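Local atomic coordinates of carbohydrate kinase, FGGY (Rhodospirillum rubrum, PDB entry 3IFR), a protein that probably phosphorylates D-xylulose at the expense of ATP, as a xylulose kinase of the FGGY carbohydrate kinase family. Residues Trp75-Ile80 and Gly232-Pro238; Arg377-Val383 and Trp416-Met420; Glu113-Leu117 and Arg144-Arg148; Ala253-Arg257 and Gln402-Ala406. All coordinates share one frame; numbering follows the deposited sequence.

Contact 1: residues Trp75-Ile80 and Gly232-Pro238; sequences WRPGGI and GLPTGLP
Leu237 lays its two methyls over the backbone of Pro77-Gly79 and the side chain of Ile80. Leu237 CD1 sits on Pro77 O, at 3.2 Å, while Leu237 CD2 meets Ile80 CG2 at 3.9 Å; with CG anti to the backbone N (chi1 -166°), the fork is carried across the gap. On Ile80 the other branch is used too: its CD1 packs on Leu233 CD2, the two side chains running at about a right angle. This is where the loop after helix 225-231 feeds strand 238-244 into the mixed sheet of the N-terminal FGGY domain, alongside the parallel strand 77-84. The pairing bonds Ile80 N to Pro238 O, at 3.0 Å, and Ile80 also to Tyr240. Pro238 O also receives a CA-H contact from Gly79. Pro77 CG touches Pro234 CD at 4.0 Å, and Pro77 CD lies over one face of the Trp75 indole. Leu233 CD1 comes to the edge of that indole, 4.1 Å from Trp75 CZ2. A water lying in the ring plane accepts from Trp75 NE1 and donates to Gly232 O, 2.9 Å on each side; Lys67 NZ bonds to this carbonyl too.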
loop_
_atom_site.group_PDB
_atom_site.type_symbol
_atom_site.label_atom_id
_atom_site.label_comp_id
_atom_site.label_asym_id
_atom_site.label_seq_id
_atom_site.Cartn_x
_atom_site.Cartn_y
_atom_site.Cartn_z
ATOM N N TRP A 75 -31.138 -0.264 -5.571
ATOM C CA TRP A 75 -30.449 -0.450 -4.307
ATOM C C TRP A 75 -30.704 -1.875 -3.772
ATOM O O TRP A 75 -31.755 -2.151 -3.224
ATOM C CB TRP A 75 -30.983 0.584 -3.302
ATOM C CG TRP A 75 -30.337 0.602 -1.928
ATOM C CD1 TRP A 75 -30.947 0.341 -0.714
ATOM C CD2 TRP A 75 -28.973 0.937 -1.618
ATOM N NE1 TRP A 75 -30.038 0.490 0.314
ATOM C CE2 TRP A 75 -28.827 0.857 -0.215
ATOM C CE3 TRP A 75 -27.871 1.303 -2.386
ATOM C CZ2 TRP A 75 -27.615 1.124 0.418
ATOM C CZ3 TRP A 75 -26.671 1.554 -1.748
ATOM C CH2 TRP A 75 -26.553 1.467 -0.373
ATOM N N ARG A 76 -29.759 -2.788 -3.922
ATOM C CA ARG A 76 -29.954 -4.114 -3.322
ATOM C C ARG A 76 -28.609 -4.702 -2.879
ATOM O O ARG A 76 -28.234 -5.774 -3.319
ATOM C CB ARG A 76 -30.692 -5.044 -4.306
ATOM C CG ARG A 76 -30.133 -4.957 -5.724
ATOM C CD ARG A 76 -30.863 -5.783 -6.842
ATOM N NE ARG A 76 -30.765 -5.059 -8.115
ATOM C CZ ARG A 76 -29.704 -5.095 -8.925
ATOM N NH1 ARG A 76 -29.680 -4.382 -10.043
ATOM N NH2 ARG A 76 -28.658 -5.857 -8.624
ATOM N N PRO A 77 -27.864 -3.971 -2.024
ATOM C CA PRO A 77 -26.535 -4.410 -1.595
ATOM C C PRO A 77 -26.606 -5.686 -0.767
ATOM O O PRO A 77 -27.470 -5.794 0.102
ATOM C CB PRO A 77 -26.058 -3.232 -0.731
ATOM C CG PRO A 77 -27.307 -2.530 -0.358
ATOM C CD PRO A 77 -28.107 -2.590 -1.585
ATOM N N GLY A 78 -25.687 -6.617 -1.020
ATOM C CA GLY A 78 -25.753 -7.949 -0.449
ATOM C C GLY A 78 -24.587 -8.257 0.474
ATOM O O GLY A 78 -24.578 -9.285 1.146
ATOM N N GLY A 79 -23.607 -7.366 0.496
ATOM C CA GLY A 79 -22.509 -7.446 1.438
ATOM C C GLY A 79 -21.639 -6.206 1.349
ATOM O O GLY A 79 -21.689 -5.485 0.358
ATOM N N ILE A 80 -20.853 -5.931 2.378
ATOM C CA ILE A 80 -19.947 -4.777 2.332
ATOM C C ILE A 80 -18.578 -5.187 2.865
ATOM O O ILE A 80 -18.485 -5.966 3.816
ATOM C CB ILE A 80 -20.480 -3.619 3.164
ATOM C CG1 ILE A 80 -19.451 -2.500 3.241
ATOM C CG2 ILE A 80 -20.797 -4.096 4.547
ATOM C CD1 ILE A 80 -20.052 -1.185 3.557
ATOM N N GLY A 232 -27.837 4.097 6.447
ATOM C CA GLY A 232 -28.737 3.730 5.354
ATOM C C GLY A 232 -28.627 2.263 4.934
ATOM O O GLY A 232 -29.538 1.712 4.316
ATOM N N LEU A 233 -27.500 1.624 5.241
ATOM C CA LEU A 233 -27.330 0.190 4.933
ATOM C C LEU A 233 -28.485 -0.635 5.494
ATOM O O LEU A 233 -29.023 -0.345 6.572
ATOM C CB LEU A 233 -25.997 -0.339 5.485
ATOM C CG LEU A 233 -24.747 -0.318 4.581
ATOM C CD1 LEU A 233 -24.842 0.684 3.471
ATOM C CD2 LEU A 233 -23.377 -0.159 5.327
ATOM N N PRO A 234 -28.882 -1.679 4.759
ATOM C CA PRO A 234 -29.966 -2.535 5.257
ATOM C C PRO A 234 -29.565 -3.167 6.571
ATOM O O PRO A 234 -28.401 -3.513 6.767
ATOM C CB PRO A 234 -30.097 -3.628 4.175
ATOM C CG PRO A 234 -29.439 -3.081 2.968
ATOM C CD PRO A 234 -28.363 -2.117 3.459
ATOM N N THR A 235 -30.514 -3.308 7.474
ATOM C CA THR A 235 -30.234 -3.998 8.719
ATOM C C THR A 235 -29.742 -5.435 8.442
ATOM O O THR A 235 -30.227 -6.109 7.538
ATOM C CB THR A 235 -31.492 -4.023 9.579
ATOM O OG1 THR A 235 -31.899 -2.669 9.844
ATOM C CG2 THR A 235 -31.227 -4.731 10.888
ATOM N N GLY A 236 -28.768 -5.907 9.206
ATOM C CA GLY A 236 -28.315 -7.279 9.015
ATOM C C GLY A 236 -27.420 -7.567 7.806
ATOM O O GLY A 236 -26.968 -8.678 7.640
ATOM N N LEU A 237 -27.150 -6.563 6.976
ATOM C CA LEU A 237 -26.209 -6.709 5.883
ATOM C C LEU A 237 -24.908 -7.381 6.298
ATOM O O LEU A 237 -24.205 -6.885 7.195
ATOM C CB LEU A 237 -25.838 -5.341 5.330
ATOM C CG LEU A 237 -25.124 -5.446 3.988
ATOM C CD1 LEU A 237 -26.140 -5.986 2.988
ATOM C CD2 LEU A 237 -24.524 -4.085 3.473
ATOM N N PRO A 238 -24.539 -8.475 5.607
ATOM C CA PRO A 238 -23.239 -9.082 5.938
ATOM C C PRO A 238 -22.054 -8.130 5.766
ATOM O O PRO A 238 -21.894 -7.476 4.714
ATOM C CB PRO A 238 -23.129 -10.241 4.957
ATOM C CG PRO A 238 -24.568 -10.554 4.628
ATOM C CD PRO A 238 -25.261 -9.233 4.574
HETATM O O HOH W 1 -31.217 -0.210 2.917
#

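Contact 2: residues Arg377-Val383 and Trp416-Met420; sequences RALLEAV and WMGIM
Trp416, its CG anti to the backbone N (chi1 -156°), extends its indole to Leu380 and Val383, joining helix 414-424 to helix 372-397 in the C-terminal FGGY domain. Helix 414-424 belongs to a beta-alpha-beta unit, connecting the parallel neighbours 403-407 and 428-432, and the short segments cross at -47° with their axes 9.3 Å apart. Leu380 CD2 stands over the five-membered ring, 3.5 Å from its centroid and only 6° off the normal, a clean CH-pi contact. The ring edge serves a second purpose: Trp416 NE1 donates to Leu380 O at 2.9 Å, which lies in the ring plane, so a carbonyl within the helix gains a side-chain donor that fixes the indole's rotation. At the six-membered end Val383 CG1 presses tightly on Trp416 CZ2, 3.2 Å away. A leucine in place of Trp416 would probably leave Leu380 O without this donor and open a gap beside Val383. One turn on, Ile419 CD1 meets Leu380 CB at 3.9 Å and also lies over the centre of one face of the Arg377 guanidinium. Behind this layer, Leu308 touches both Leu380 and Trp416, and Phe265 meets the indole edge-to-face. Tyr478 OH bonds to both Arg377 NH2 and Glu381 OE2, and Gly337 N also donates to this oxygen. Arg377 NE completes the grip at 2.8 Å, meeting Glu381 OE2 from above the carboxylate plane.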
loop_
_atom_site.group_PDB
_atom_site.type_symbol
_atom_site.label_atom_id
_atom_site.label_comp_id
_atom_site.label_asym_id
_atom_site.label_seq_id
_atom_site.Cartn_x
_atom_site.Cartn_y
_atom_site.Cartn_z
ATOM N N ARG A 377 15.810 10.907 -18.966
ATOM C CA ARG A 377 15.880 9.496 -19.294
ATOM C C ARG A 377 16.577 8.702 -18.214
ATOM O O ARG A 377 16.089 7.666 -17.766
ATOM C CB ARG A 377 16.601 9.282 -20.619
ATOM C CG ARG A 377 16.752 7.799 -20.931
ATOM C CD ARG A 377 16.753 7.547 -22.402
ATOM N NE ARG A 377 16.492 6.142 -22.645
ATOM C CZ ARG A 377 15.529 5.676 -23.435
ATOM N NH1 ARG A 377 14.714 6.511 -24.082
ATOM N NH2 ARG A 377 15.393 4.366 -23.571
ATOM N N ALA A 378 17.717 9.226 -17.778
ATOM C CA ALA A 378 18.519 8.571 -16.774
ATOM C C ALA A 378 17.663 8.368 -15.542
ATOM O O ALA A 378 17.735 7.324 -14.914
ATOM C CB ALA A 378 19.733 9.407 -16.437
ATOM N N LEU A 379 16.848 9.357 -15.197
ATOM C CA LEU A 379 15.985 9.209 -14.019
ATOM C C LEU A 379 14.935 8.150 -14.292
ATOM O O LEU A 379 14.657 7.318 -13.419
ATOM C CB LEU A 379 15.293 10.513 -13.596
ATOM C CG LEU A 379 14.376 10.231 -12.386
ATOM C CD1 LEU A 379 15.153 9.516 -11.286
ATOM C CD2 LEU A 379 13.622 11.455 -11.805
ATOM N N LEU A 380 14.344 8.197 -15.492
ATOM C CA LEU A 380 13.342 7.213 -15.861
ATOM C C LEU A 380 13.918 5.798 -15.727
ATOM O O LEU A 380 13.286 4.901 -15.163
ATOM C CB LEU A 380 12.853 7.426 -17.284
ATOM C CG LEU A 380 11.949 8.633 -17.502
ATOM C CD1 LEU A 380 11.187 8.542 -18.823
ATOM C CD2 LEU A 380 11.017 8.773 -16.346
ATOM N N GLU A 381 15.136 5.631 -16.225
ATOM C CA GLU A 381 15.774 4.344 -16.275
ATOM C C GLU A 381 16.164 3.910 -14.879
ATOM O O GLU A 381 15.995 2.732 -14.511
ATOM C CB GLU A 381 16.989 4.420 -17.175
ATOM C CG GLU A 381 16.617 4.595 -18.641
ATOM C CD GLU A 381 17.810 4.688 -19.544
ATOM O OE1 GLU A 381 18.917 4.968 -19.008
ATOM O OE2 GLU A 381 17.654 4.455 -20.780
ATOM N N ALA A 382 16.685 4.852 -14.086
ATOM C CA ALA A 382 17.021 4.540 -12.699
ATOM C C ALA A 382 15.786 4.019 -11.919
ATOM O O ALA A 382 15.866 3.025 -11.196
ATOM C CB ALA A 382 17.698 5.740 -11.986
ATOM N N VAL A 383 14.644 4.669 -12.063
ATOM C CA VAL A 383 13.481 4.202 -11.324
ATOM C C VAL A 383 13.157 2.789 -11.745
ATOM O O VAL A 383 12.916 1.936 -10.891
ATOM C CB VAL A 383 12.260 5.142 -11.466
ATOM C CG1 VAL A 383 10.951 4.442 -11.090
ATOM C CG2 VAL A 383 12.479 6.341 -10.617
ATOM N N TRP A 416 8.143 5.761 -20.515
ATOM C CA TRP A 416 8.601 5.208 -19.250
ATOM C C TRP A 416 8.315 3.714 -19.258
ATOM O O TRP A 416 9.178 2.922 -18.921
ATOM C CB TRP A 416 7.928 5.875 -18.047
ATOM C CG TRP A 416 8.731 5.773 -16.773
ATOM C CD1 TRP A 416 10.023 5.292 -16.628
ATOM C CD2 TRP A 416 8.324 6.201 -15.462
ATOM N NE1 TRP A 416 10.400 5.366 -15.314
ATOM C CE2 TRP A 416 9.385 5.934 -14.585
ATOM C CE3 TRP A 416 7.152 6.789 -14.953
ATOM C CZ2 TRP A 416 9.315 6.236 -13.224
ATOM C CZ3 TRP A 416 7.090 7.098 -13.616
ATOM C CH2 TRP A 416 8.161 6.813 -12.762
HETATM N N MSE A 417 7.100 3.350 -19.669
HETATM C CA MSE A 417 6.681 1.957 -19.664
HETATM C C MSE A 417 7.488 1.103 -20.666
HETATM O O MSE A 417 7.841 -0.033 -20.370
HETATM C CB MSE A 417 5.183 1.860 -19.911
HETATM C CG MSE A 417 4.351 2.541 -18.857
HETATM SE SE MSE A 417 4.638 1.843 -17.002
HETATM C CE MSE A 417 6.125 3.033 -16.451
ATOM N N GLY A 418 7.794 1.652 -21.838
ATOM C CA GLY A 418 8.694 0.992 -22.768
ATOM C C GLY A 418 9.999 0.750 -22.046
ATOM O O GLY A 418 10.555 -0.356 -22.064
ATOM N N ILE A 419 10.481 1.773 -21.344
ATOM C CA ILE A 419 11.723 1.618 -20.601
ATOM C C ILE A 419 11.586 0.522 -19.554
ATOM O O ILE A 419 12.466 -0.322 -19.405
ATOM C CB ILE A 419 12.158 2.951 -19.964
ATOM C CG1 ILE A 419 12.725 3.882 -21.054
ATOM C CG2 ILE A 419 13.122 2.740 -18.740
ATOM C CD1 ILE A 419 12.769 5.324 -20.604
HETATM N N MSE A 420 10.494 0.543 -18.800
HETATM C CA MSE A 420 10.304 -0.467 -17.765
HETATM C C MSE A 420 10.372 -1.887 -18.327
HETATM O O MSE A 420 11.053 -2.744 -17.770
HETATM C CB MSE A 420 8.955 -0.285 -17.085
HETATM C CG MSE A 420 8.696 -1.290 -15.959
HETATM SE SE MSE A 420 9.783 -0.827 -14.366
HETATM C CE MSE A 420 11.037 -2.383 -14.386
#

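Contact 3: residues Glu113-Leu117 and Arg144-Arg148; sequences EVAEL and RWIER
A nearly eclipsed chi1 of 12° and a bend at chi2 (-61°) swing the Glu113 carboxylate over to Arg148, whose own chain folds at chi2 and chi3 to bring its guanidinium back toward helix 111-120. Glu113 OE1 forms a salt bridge with Arg148 NH1 at 2.8 Å. Glu116, extended beyond CG, and Arg148 run toward each other from opposite directions: Glu116 OE1 accepts from Arg148 NH1 at 3.1 Å and from Arg148 NH2 at 3.2 Å, an end-on grip on one oxygen, while Arg148 NH2 adds a weak bond to Glu116 OE2. Both glutamates lie near the guanidinium plane, at its edge. Deeper in, Glu113 CB packs on Arg144 CB at 3.6 Å, and Glu113 OE2 sits at the edge of the Trp145 indole, 3.5 Å from CD1. Leu117 CD2 covers one face of the Arg144 guanidinium, 3.5 Å from Arg144 NH2; that guanidinium also bonds through NE to Leu202 O and salt-bridges through NH2 to Glu120. The two helices, 111-120 and 139-149, meet steeply in the N-terminal FGGY domain, their short segments running 115° apart. Two carboxylates sharing one guanidinium probably leave a net negative charge, which would favour keeping Arg148 charged.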
loop_
_atom_site.group_PDB
_atom_site.type_symbol
_atom_site.label_atom_id
_atom_site.label_comp_id
_atom_site.label_asym_id
_atom_site.label_seq_id
_atom_site.Cartn_x
_atom_site.Cartn_y
_atom_site.Cartn_z
ATOM N N GLU A 113 11.721 5.059 20.443
ATOM C CA GLU A 113 11.278 3.761 20.913
ATOM C C GLU A 113 11.759 2.653 19.968
ATOM O O GLU A 113 12.046 1.519 20.395
ATOM C CB GLU A 113 9.780 3.694 21.203
ATOM C CG GLU A 113 8.995 4.858 20.688
ATOM C CD GLU A 113 9.426 6.164 21.298
ATOM O OE1 GLU A 113 9.387 6.294 22.560
ATOM O OE2 GLU A 113 9.801 7.052 20.497
ATOM N N VAL A 114 11.889 3.008 18.694
ATOM C CA VAL A 114 12.317 2.066 17.697
ATOM C C VAL A 114 13.729 1.646 18.054
ATOM O O VAL A 114 14.050 0.442 18.115
ATOM C CB VAL A 114 12.260 2.669 16.269
ATOM C CG1 VAL A 114 13.249 1.943 15.363
ATOM C CG2 VAL A 114 10.831 2.584 15.718
ATOM N N ALA A 115 14.566 2.638 18.335
ATOM C CA ALA A 115 15.908 2.337 18.842
ATOM C C ALA A 115 15.928 1.376 20.072
ATOM O O ALA A 115 16.717 0.428 20.091
ATOM C CB ALA A 115 16.705 3.622 19.086
ATOM N N GLU A 116 15.058 1.590 21.069
ATOM C CA GLU A 116 14.999 0.680 22.214
ATOM C C GLU A 116 14.572 -0.707 21.804
ATOM O O GLU A 116 15.176 -1.688 22.207
ATOM C CB GLU A 116 14.038 1.174 23.303
ATOM C CG GLU A 116 14.087 2.643 23.535
ATOM C CD GLU A 116 13.166 3.065 24.638
ATOM O OE1 GLU A 116 12.029 3.508 24.330
ATOM O OE2 GLU A 116 13.566 2.932 25.824
ATOM N N LEU A 117 13.494 -0.788 21.038
ATOM C CA LEU A 117 12.982 -2.071 20.577
ATOM C C LEU A 117 14.113 -2.816 19.900
ATOM O O LEU A 117 14.404 -3.979 20.187
ATOM C CB LEU A 117 11.823 -1.862 19.585
ATOM C CG LEU A 117 10.520 -1.524 20.297
ATOM C CD1 LEU A 117 9.435 -1.118 19.315
ATOM C CD2 LEU A 117 10.116 -2.700 21.194
ATOM N N ARG A 144 4.789 2.000 22.645
ATOM C CA ARG A 144 5.868 2.380 23.574
ATOM C C ARG A 144 5.950 3.902 23.714
ATOM O O ARG A 144 6.195 4.400 24.802
ATOM C CB ARG A 144 7.233 1.883 23.083
ATOM C CG ARG A 144 7.470 0.417 23.156
ATOM C CD ARG A 144 7.577 -0.098 24.573
ATOM N NE ARG A 144 8.026 -1.486 24.570
ATOM C CZ ARG A 144 9.300 -1.896 24.630
ATOM N NH1 ARG A 144 10.294 -1.019 24.725
ATOM N NH2 ARG A 144 9.578 -3.198 24.595
ATOM N N TRP A 145 5.785 4.641 22.609
ATOM C CA TRP A 145 5.857 6.108 22.662
ATOM C C TRP A 145 4.735 6.666 23.554
ATOM O O TRP A 145 4.960 7.462 24.457
ATOM C CB TRP A 145 5.744 6.703 21.262
ATOM C CG TRP A 145 5.826 8.187 21.244
ATOM C CD1 TRP A 145 6.934 8.943 20.981
ATOM C CD2 TRP A 145 4.754 9.113 21.490
ATOM N NE1 TRP A 145 6.619 10.280 21.070
ATOM C CE2 TRP A 145 5.288 10.411 21.370
ATOM C CE3 TRP A 145 3.395 8.969 21.779
ATOM C CZ2 TRP A 145 4.506 11.563 21.545
ATOM C CZ3 TRP A 145 2.620 10.110 21.953
ATOM C CH2 TRP A 145 3.178 11.387 21.852
ATOM N N ILE A 146 3.519 6.235 23.285
ATOM C CA ILE A 146 2.390 6.601 24.087
ATOM C C ILE A 146 2.585 6.317 25.593
ATOM O O ILE A 146 2.266 7.164 26.439
ATOM C CB ILE A 146 1.140 5.866 23.575
ATOM C CG1 ILE A 146 0.578 6.578 22.357
ATOM C CG2 ILE A 146 0.069 5.797 24.640
ATOM C CD1 ILE A 146 -0.450 5.734 21.687
ATOM N N GLU A 147 3.060 5.122 25.934
ATOM C CA GLU A 147 3.311 4.783 27.336
ATOM C C GLU A 147 4.244 5.792 27.978
ATOM O O GLU A 147 4.084 6.145 29.146
ATOM C CB GLU A 147 4.002 3.441 27.432
ATOM C CG GLU A 147 4.700 3.206 28.750
ATOM C CD GLU A 147 5.153 1.770 28.876
ATOM O OE1 GLU A 147 4.542 1.069 29.675
ATOM O OE2 GLU A 147 6.075 1.322 28.160
ATOM N N ARG A 148 5.248 6.237 27.240
ATOM C CA ARG A 148 6.195 7.135 27.849
ATOM C C ARG A 148 5.750 8.600 27.779
ATOM O O ARG A 148 6.092 9.377 28.656
ATOM C CB ARG A 148 7.634 6.936 27.304
ATOM C CG ARG A 148 8.120 8.013 26.381
ATOM C CD ARG A 148 9.592 8.385 26.574
ATOM N NE ARG A 148 10.442 7.295 27.059
ATOM C CZ ARG A 148 10.933 6.299 26.317
ATOM N NH1 ARG A 148 10.661 6.216 25.017
ATOM N NH2 ARG A 148 11.691 5.372 26.889
#

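Contact 4: residues Ala253-Arg257 and Gln402-Ala406; sequences AGITR and QRFFA
Ala253 turns its carbonyl toward Phe405, with O 3.8 Å from CD1 of the ring. Next comes Gly254, whose positive phi closes helix 245-252 in a Schellman motif; its O approaches Phe405 CZ at 4.0 Å. Ile255 then brings CD1 to Phe405 CD2, at 3.8 Å, the side chains sliding past each other in opposite directions; its CG1 is anti to the carbonyl carbon (chi1 -84°), which brings the delta methyl alongside the ring, oblique to it. The loop leads from helix 245-252, which follows strand 238-244 of the first sheet, into strand 260-265, which pairs in parallel with strand 403-407 in the second sheet of the actin-like ATPase fold. Arg257 lays its guanidinium flat on that of Arg403, planes 10° and centres 3.7 Å apart. Arg403 is thereby sandwiched: Arg257 NH1 lies over one face and Phe405 CZ over the other, the phenyl ring coming in by its edge. The like charges are probably eased by Asp260, which salt-bridges Arg403 NH1 and also accepts from the backbone N of Thr256 and Arg257. A leucine in place of Arg403 would probably leave Asp260 without its charged mate and the Arg257 guanidinium without the flat group it rests on.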
loop_
_atom_site.group_PDB
_atom_site.type_symbol
_atom_site.label_atom_id
_atom_site.label_comp_id
_atom_site.label_asym_id
_atom_site.label_seq_id
_atom_site.Cartn_x
_atom_site.Cartn_y
_atom_site.Cartn_z
ATOM N N ALA A 253 -6.109 -4.810 -9.242
ATOM C CA ALA A 253 -5.273 -4.779 -10.435
ATOM C C ALA A 253 -5.109 -6.183 -11.039
ATOM O O ALA A 253 -4.438 -6.357 -12.043
ATOM C CB ALA A 253 -3.917 -4.105 -10.167
ATOM N N GLY A 254 -5.742 -7.172 -10.431
ATOM C CA GLY A 254 -5.646 -8.537 -10.914
ATOM C C GLY A 254 -4.433 -9.310 -10.451
ATOM O O GLY A 254 -3.974 -10.199 -11.147
ATOM N N ILE A 255 -3.869 -8.971 -9.302
ATOM C CA ILE A 255 -2.824 -9.808 -8.741
ATOM C C ILE A 255 -3.493 -10.861 -7.847
ATOM O O ILE A 255 -3.819 -10.607 -6.645
ATOM C CB ILE A 255 -1.750 -8.974 -7.985
ATOM C CG1 ILE A 255 -0.707 -8.435 -8.979
ATOM C CG2 ILE A 255 -1.013 -9.822 -6.980
ATOM C CD1 ILE A 255 -1.150 -7.243 -9.747
ATOM N N THR A 256 -3.710 -12.033 -8.436
ATOM C CA THR A 256 -4.454 -13.120 -7.810
ATOM C C THR A 256 -3.762 -14.480 -7.818
ATOM O O THR A 256 -4.181 -15.389 -7.108
ATOM C CB THR A 256 -5.864 -13.327 -8.464
ATOM O OG1 THR A 256 -5.706 -13.918 -9.742
ATOM C CG2 THR A 256 -6.589 -12.027 -8.639
ATOM N N ARG A 257 -2.739 -14.659 -8.646
ATOM C CA ARG A 257 -2.066 -15.965 -8.721
ATOM C C ARG A 257 -0.612 -15.858 -8.295
ATOM O O ARG A 257 0.061 -14.862 -8.593
ATOM C CB ARG A 257 -2.101 -16.503 -10.147
ATOM C CG ARG A 257 -3.387 -16.235 -10.963
ATOM C CD ARG A 257 -3.138 -16.541 -12.482
ATOM N NE ARG A 257 -4.318 -16.468 -13.358
ATOM C CZ ARG A 257 -4.254 -16.391 -14.697
ATOM N NH1 ARG A 257 -3.062 -16.367 -15.312
ATOM N NH2 ARG A 257 -5.378 -16.341 -15.428
ATOM N N GLN A 402 6.524 -13.499 -12.066
ATOM C CA GLN A 402 6.510 -13.817 -13.487
ATOM C C GLN A 402 5.510 -13.075 -14.362
ATOM O O GLN A 402 5.746 -12.872 -15.564
ATOM C CB GLN A 402 6.363 -15.327 -13.695
ATOM C CG GLN A 402 5.048 -15.892 -13.201
ATOM C CD GLN A 402 4.883 -17.363 -13.568
ATOM O OE1 GLN A 402 5.869 -18.107 -13.705
ATOM N NE2 GLN A 402 3.637 -17.780 -13.751
ATOM N N ARG A 403 4.386 -12.699 -13.781
ATOM C CA ARG A 403 3.339 -12.020 -14.525
ATOM C C ARG A 403 3.206 -10.601 -13.963
ATOM O O ARG A 403 2.875 -10.431 -12.772
ATOM C CB ARG A 403 2.071 -12.800 -14.341
ATOM C CG ARG A 403 0.974 -12.619 -15.324
ATOM C CD ARG A 403 -0.269 -13.000 -14.544
ATOM N NE ARG A 403 -1.501 -13.099 -15.284
ATOM C CZ ARG A 403 -2.687 -13.084 -14.689
ATOM N NH1 ARG A 403 -2.751 -12.927 -13.382
ATOM N NH2 ARG A 403 -3.804 -13.203 -15.396
ATOM N N PHE A 404 3.476 -9.607 -14.813
ATOM C CA PHE A 404 3.691 -8.217 -14.398
ATOM C C PHE A 404 2.640 -7.228 -14.880
ATOM O O PHE A 404 2.206 -7.260 -16.035
ATOM C CB PHE A 404 5.047 -7.709 -14.893
ATOM C CG PHE A 404 6.203 -8.437 -14.300
ATOM C CD1 PHE A 404 6.814 -7.963 -13.165
ATOM C CD2 PHE A 404 6.642 -9.637 -14.860
ATOM C CE1 PHE A 404 7.866 -8.668 -12.591
ATOM C CE2 PHE A 404 7.679 -10.340 -14.301
ATOM C CZ PHE A 404 8.297 -9.868 -13.175
ATOM N N PHE A 405 2.256 -6.328 -13.973
ATOM C CA PHE A 405 1.221 -5.351 -14.251
ATOM C C PHE A 405 1.761 -4.011 -13.808
ATOM O O PHE A 405 2.483 -3.936 -12.819
ATOM C CB PHE A 405 -0.066 -5.696 -13.480
ATOM C CG PHE A 405 -0.618 -7.085 -13.782
ATOM C CD1 PHE A 405 -1.720 -7.252 -14.613
ATOM C CD2 PHE A 405 -0.018 -8.224 -13.265
ATOM C CE1 PHE A 405 -2.216 -8.535 -14.888
ATOM C CE2 PHE A 405 -0.515 -9.489 -13.532
ATOM C CZ PHE A 405 -1.614 -9.638 -14.336
ATOM N N ALA A 406 1.429 -2.949 -14.531
ATOM C CA ALA A 406 1.715 -1.628 -14.012
ATOM C C ALA A 406 0.426 -0.819 -13.902
ATOM O O ALA A 406 -0.500 -0.972 -14.691
ATOM C CB ALA A 406 2.765 -0.918 -14.830
#

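Contacts 2 and 4 belong together: their centres are 20 Å apart, and they touch where Met417 SE packs on Ala406 CB at 4.0 Å, the helix of one lying against the strand of the other. Contacts 1 and 4 do not touch, with nearest atoms about 17 Å apart, but strand 238-244 and helix 245-252 carry the chain from the first to the second, linking the two sheets. Contact 3 falls between the segments of contact 1 in sequence, yet their centres are 42 Å apart. FGGY kinases bind their substrates in the cleft between the two domains; contacts 1 and 2, 46 Å between centres, lie on opposite sides of the chain's centre.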